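Long-range contacts in Non-heme chloroperoxidase CPO-A1 (PDB 1A8Q), which is a cofactor-free haloperoxidase of the alpha/beta hydrolase fold that is able to brominate and may act as a chlorinating enzyme in 7-chlorotetracycline biosynthesis: residues Y13-G17 / D33-L39; R48-H52 / L79-L85. All blocks are in the same frame, centred on the assembly; numbering follows the deposited sequence.

Interaction 1: Y13-G17 / D33-L39; sequences YKDWG and DAWQDQL
Bends at chi3 (-107°) and chi4 of K14 swing its ammonium group to D33, whose own CB points off from the strand while the carboxylate, with CG anti to the carbonyl carbon, turns back to meet it. The two side chains cross nearly at right angles, and K14 NZ lies 2.8 Å from D33 OD1 in a salt bridge made on the anti side of that oxygen, 34° out of the carboxylate plane. Q36, bent at chi2, brings its amide above the opposite face of the same carboxylate: Q36 NE2 donates to D33 OD1 over 3.0 Å, with the acceptor almost in the amide plane. The amide oxygen faces the other way, and Q36 OE1 sits 3.7 Å from W16 CH2, in the plane of the indole at its edge, with ring and amide planes 89° apart. Beside it the benzo end of W16 leans on L39, W16 CZ3 lying 3.5 Å from L39 CB, while L39 CD1 covers part of one indole face near the rim. Strand 10-16 is thus joined to the 3-10 turn and the first turn of helix 36-44. Gripping one oxygen from opposite faces with an ammonium and an amide would be expected to restrict rotation of the D33 carboxylate, and the positive charge of K14 probably favours its ionised form.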
# COMPACT_ATOMS: atom_id res chain seq x y z
N TYR A 13 3.63 15.41 -0.57
CA TYR A 13 3.98 14.42 -1.57
C TYR A 13 5.32 14.79 -2.21
O TYR A 13 5.71 15.95 -2.16
CB TYR A 13 2.91 14.20 -2.68
CG TYR A 13 2.65 15.47 -3.48
CD1 TYR A 13 1.85 16.50 -3.05
CD2 TYR A 13 3.27 15.56 -4.73
CE1 TYR A 13 1.65 17.64 -3.81
CE2 TYR A 13 3.05 16.69 -5.53
CZ TYR A 13 2.26 17.70 -5.06
OH TYR A 13 2.07 18.84 -5.82
N LYS A 14 5.95 13.76 -2.74
CA LYS A 14 7.15 13.90 -3.57
C LYS A 14 6.75 13.80 -5.04
O LYS A 14 5.85 13.02 -5.34
CB LYS A 14 8.07 12.70 -3.28
CG LYS A 14 8.75 12.84 -1.92
CD LYS A 14 9.71 11.72 -1.67
CE LYS A 14 9.31 10.66 -0.66
NZ LYS A 14 8.89 11.27 0.65
N ASP A 15 7.38 14.66 -5.89
CA ASP A 15 6.95 14.62 -7.31
C ASP A 15 8.23 14.77 -8.13
O ASP A 15 8.83 15.88 -8.10
CB ASP A 15 6.02 15.80 -7.55
CG ASP A 15 5.53 15.98 -8.99
OD1 ASP A 15 5.99 15.23 -9.84
OD2 ASP A 15 4.70 16.87 -9.20
N TRP A 16 8.69 13.65 -8.65
CA TRP A 16 10.01 13.63 -9.29
C TRP A 16 9.89 13.36 -10.79
O TRP A 16 9.15 12.48 -11.19
CB TRP A 16 10.79 12.47 -8.66
CG TRP A 16 11.27 12.70 -7.24
CD1 TRP A 16 11.11 13.81 -6.47
CD2 TRP A 16 11.93 11.73 -6.42
NE1 TRP A 16 11.62 13.61 -5.22
CE2 TRP A 16 12.17 12.35 -5.17
CE3 TRP A 16 12.40 10.44 -6.62
CZ2 TRP A 16 12.82 11.69 -4.13
CZ3 TRP A 16 13.05 9.77 -5.60
CH2 TRP A 16 13.27 10.42 -4.35
N GLY A 17 10.71 14.06 -11.57
CA GLY A 17 10.76 13.68 -12.99
C GLY A 17 9.68 14.25 -13.87
O GLY A 17 8.80 15.01 -13.51
N ASP A 33 8.07 7.77 1.99
CA ASP A 33 9.47 7.34 1.98
C ASP A 33 9.65 5.85 1.79
O ASP A 33 10.75 5.38 1.46
CB ASP A 33 10.16 7.67 3.32
CG ASP A 33 10.53 9.14 3.42
OD1 ASP A 33 10.49 9.81 2.38
OD2 ASP A 33 10.83 9.63 4.55
N ALA A 34 8.62 5.00 1.96
CA ALA A 34 8.64 3.58 1.73
C ALA A 34 8.77 3.27 0.23
O ALA A 34 8.90 2.08 -0.04
CB ALA A 34 7.38 2.87 2.22
N TRP A 35 8.76 4.27 -0.62
CA TRP A 35 8.84 4.02 -2.05
C TRP A 35 10.06 4.67 -2.67
O TRP A 35 10.14 4.71 -3.91
CB TRP A 35 7.63 4.68 -2.71
CG TRP A 35 6.30 4.00 -2.40
CD1 TRP A 35 5.23 4.58 -1.83
CD2 TRP A 35 5.90 2.71 -2.88
NE1 TRP A 35 4.16 3.68 -1.83
CE2 TRP A 35 4.55 2.54 -2.47
CE3 TRP A 35 6.55 1.64 -3.47
CZ2 TRP A 35 3.86 1.34 -2.73
CZ3 TRP A 35 5.86 0.47 -3.78
CH2 TRP A 35 4.52 0.32 -3.35
N GLN A 36 11.01 5.22 -1.90
CA GLN A 36 12.08 5.95 -2.60
C GLN A 36 12.82 5.08 -3.61
O GLN A 36 13.22 5.64 -4.63
CB GLN A 36 13.06 6.52 -1.56
CG GLN A 36 12.32 7.69 -0.87
CD GLN A 36 13.27 8.81 -0.49
OE1 GLN A 36 14.30 9.00 -1.14
NE2 GLN A 36 12.90 9.56 0.55
N ASP A 37 13.05 3.80 -3.32
CA ASP A 37 13.77 2.97 -4.29
C ASP A 37 13.00 2.91 -5.62
O ASP A 37 13.62 2.98 -6.69
CB ASP A 37 13.96 1.59 -3.72
CG ASP A 37 14.91 1.52 -2.53
OD1 ASP A 37 16.14 1.62 -2.66
OD2 ASP A 37 14.40 1.22 -1.44
N GLN A 38 11.70 2.70 -5.54
CA GLN A 38 10.88 2.60 -6.75
C GLN A 38 10.69 3.90 -7.45
O GLN A 38 10.63 3.98 -8.69
CB GLN A 38 9.46 2.02 -6.40
CG GLN A 38 9.59 0.56 -5.99
CD GLN A 38 10.24 0.30 -4.66
OE1 GLN A 38 9.97 1.00 -3.69
NE2 GLN A 38 11.08 -0.73 -4.61
N LEU A 39 10.62 5.03 -6.70
CA LEU A 39 10.52 6.34 -7.30
C LEU A 39 11.76 6.62 -8.18
O LEU A 39 11.58 7.05 -9.32
CB LEU A 39 10.51 7.44 -6.21
CG LEU A 39 9.10 7.55 -5.57
CD1 LEU A 39 9.29 8.40 -4.30
CD2 LEU A 39 8.09 8.20 -6.49

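Interaction 2: R48-H52 / L79-L85; sequences RGIAH and LLTDLDL
R48 reaches across to the end of helix 69-82 with its side chain extended from CG to NE, CG anti to the backbone N (chi1 179°), which carries the guanidinium over L85. The arginine runs roughly perpendicular to the leucine; L85 CD2 lies over one face of the guanidinium, 3.6 Å from R48 NH1, while L83 CD1 comes near R48 NH2 at a slant. A water in the guanidinium plane, at its edge, bridges the segments: R48 NH2 donates to it at 3.0 Å, and it donates in turn to L83 O at 2.8 Å. The same guanidinium thus carries a leucine methyl over a face, the water at its edge and, as its strongest partner, D15 of strand 10-16, whose OD2 forms a salt bridge with R48 NH2.

I50 is the apolar centre. Its CD1 meets L85 CD1 tip to tip at 3.6 Å and approaches L83 CD1 less closely, and its other branch, CG2, is 4.3 Å from L79 CD2. H52 closes the row. Its CG stands between the backbone N and the carbonyl carbon (chi1 56°), and CB and the ring both lie against L79, H52 CB being 4.0 Å from L79 CD2. H52 NE2 is hydrogen-bonded to E99 OE2 on helix 96-107.

The helix ends in a Schellman motif, D84 taking positive phi, and the turn brings L85 back against strand 48-52, where it meets R48 and I50. Helix 69-82 itself also reaches other strands of the central sheet: L79 touches Y13 of strand 10-16 and C3 of strand 2-4, and L80 touches V23 of strand 21-25.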
# COMPACT_ATOMS: atom_id res chain seq x y z
N ARG A 48 7.30 9.91 -14.55
CA ARG A 48 7.16 10.91 -13.45
C ARG A 48 6.74 10.05 -12.25
O ARG A 48 5.72 9.36 -12.37
CB ARG A 48 6.13 11.92 -13.83
CG ARG A 48 5.84 12.99 -12.80
CD ARG A 48 4.89 14.04 -13.35
NE ARG A 48 4.53 15.00 -12.29
CZ ARG A 48 3.60 15.93 -12.52
NH1 ARG A 48 2.99 16.00 -13.72
NH2 ARG A 48 3.25 16.81 -11.61
N GLY A 49 7.41 10.23 -11.11
CA GLY A 49 7.08 9.34 -9.97
C GLY A 49 6.55 10.25 -8.87
O GLY A 49 7.20 11.22 -8.51
N ILE A 50 5.37 9.88 -8.33
CA ILE A 50 4.76 10.70 -7.30
C ILE A 50 4.43 9.80 -6.11
O ILE A 50 3.94 8.68 -6.29
CB ILE A 50 3.44 11.33 -7.81
CG1 ILE A 50 3.78 12.46 -8.81
CG2 ILE A 50 2.59 11.94 -6.70
CD1 ILE A 50 2.67 12.70 -9.81
N ALA A 51 4.70 10.28 -4.88
CA ALA A 51 4.32 9.43 -3.73
C ALA A 51 3.88 10.35 -2.60
O ALA A 51 4.63 11.21 -2.15
CB ALA A 51 5.44 8.52 -3.26
N HIS A 52 2.60 10.19 -2.21
CA HIS A 52 2.02 11.06 -1.19
C HIS A 52 2.02 10.35 0.15
O HIS A 52 2.17 9.13 0.23
CB HIS A 52 0.56 11.47 -1.50
CG HIS A 52 -0.36 10.30 -1.68
ND1 HIS A 52 -0.14 9.33 -2.62
CD2 HIS A 52 -1.51 9.95 -1.02
CE1 HIS A 52 -1.10 8.43 -2.59
NE2 HIS A 52 -1.96 8.78 -1.63
N LEU A 79 -5.54 14.93 -5.16
CA LEU A 79 -4.15 15.05 -5.61
C LEU A 79 -4.07 14.87 -7.12
O LEU A 79 -3.44 15.65 -7.82
CB LEU A 79 -3.30 13.98 -4.90
CG LEU A 79 -1.83 13.91 -5.34
CD1 LEU A 79 -1.05 15.09 -4.81
CD2 LEU A 79 -1.23 12.60 -4.84
N LEU A 80 -4.78 13.87 -7.65
CA LEU A 80 -4.75 13.62 -9.10
C LEU A 80 -5.42 14.75 -9.86
O LEU A 80 -4.97 15.14 -10.94
CB LEU A 80 -5.46 12.31 -9.43
CG LEU A 80 -4.86 11.02 -8.86
CD1 LEU A 80 -5.62 9.81 -9.43
CD2 LEU A 80 -3.37 10.84 -9.11
N THR A 81 -6.48 15.33 -9.29
CA THR A 81 -7.17 16.44 -9.93
C THR A 81 -6.39 17.74 -9.87
O THR A 81 -6.30 18.48 -10.87
CB THR A 81 -8.55 16.65 -9.24
OG1 THR A 81 -9.29 15.42 -9.41
CG2 THR A 81 -9.28 17.81 -9.90
N ASP A 82 -5.78 18.04 -8.72
CA ASP A 82 -4.99 19.27 -8.56
C ASP A 82 -3.83 19.29 -9.55
O ASP A 82 -3.49 20.34 -10.10
CB ASP A 82 -4.41 19.33 -7.14
CG ASP A 82 -3.56 20.54 -6.81
OD1 ASP A 82 -3.87 21.67 -7.27
OD2 ASP A 82 -2.61 20.43 -6.01
N LEU A 83 -3.15 18.18 -9.73
CA LEU A 83 -2.03 18.06 -10.66
C LEU A 83 -2.47 17.75 -12.09
O LEU A 83 -1.63 17.68 -12.98
CB LEU A 83 -1.08 16.96 -10.16
CG LEU A 83 -0.39 17.30 -8.82
CD1 LEU A 83 0.55 16.18 -8.42
CD2 LEU A 83 0.34 18.63 -8.89
N ASP A 84 -3.75 17.55 -12.27
CA ASP A 84 -4.42 17.19 -13.51
C ASP A 84 -3.67 16.07 -14.21
O ASP A 84 -3.24 16.15 -15.37
CB ASP A 84 -4.58 18.42 -14.42
CG ASP A 84 -5.58 18.13 -15.54
OD1 ASP A 84 -6.31 17.11 -15.52
OD2 ASP A 84 -5.58 18.96 -16.46
N LEU A 85 -3.50 14.95 -13.50
CA LEU A 85 -2.76 13.82 -14.03
C LEU A 85 -3.65 12.89 -14.85
O LEU A 85 -4.79 12.62 -14.49
CB LEU A 85 -2.19 13.00 -12.87
CG LEU A 85 -1.24 13.83 -11.97
CD1 LEU A 85 -0.78 12.92 -10.83
CD2 LEU A 85 -0.04 14.30 -12.78
O HOH W 1 1.05 18.39 -12.87

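Both interactions pack a helix and its adjoining turn onto neighbouring strands of the same sheet, 10-16 and 48-52, and their centres lie 12 Å apart. Interaction 1 is a surface contact in which a salt bridge, backed by a hydrogen bond from the Q36 amide within 33-39, accompanies a tryptophan packed on a leucine. Interaction 2 is mostly buried and aliphatic in the middle; its one polar link between the two segments runs through a water at R48. They are coupled through the strands: W16 O and G49 N, 2.8 Å apart, probably share a hydrogen bond, and L39 CD2 packs on the backbone of G49. Strand 48-52 therefore takes helix 36-44 on one side, through L39 touching A51, and helix 69-82 on the other, through I50.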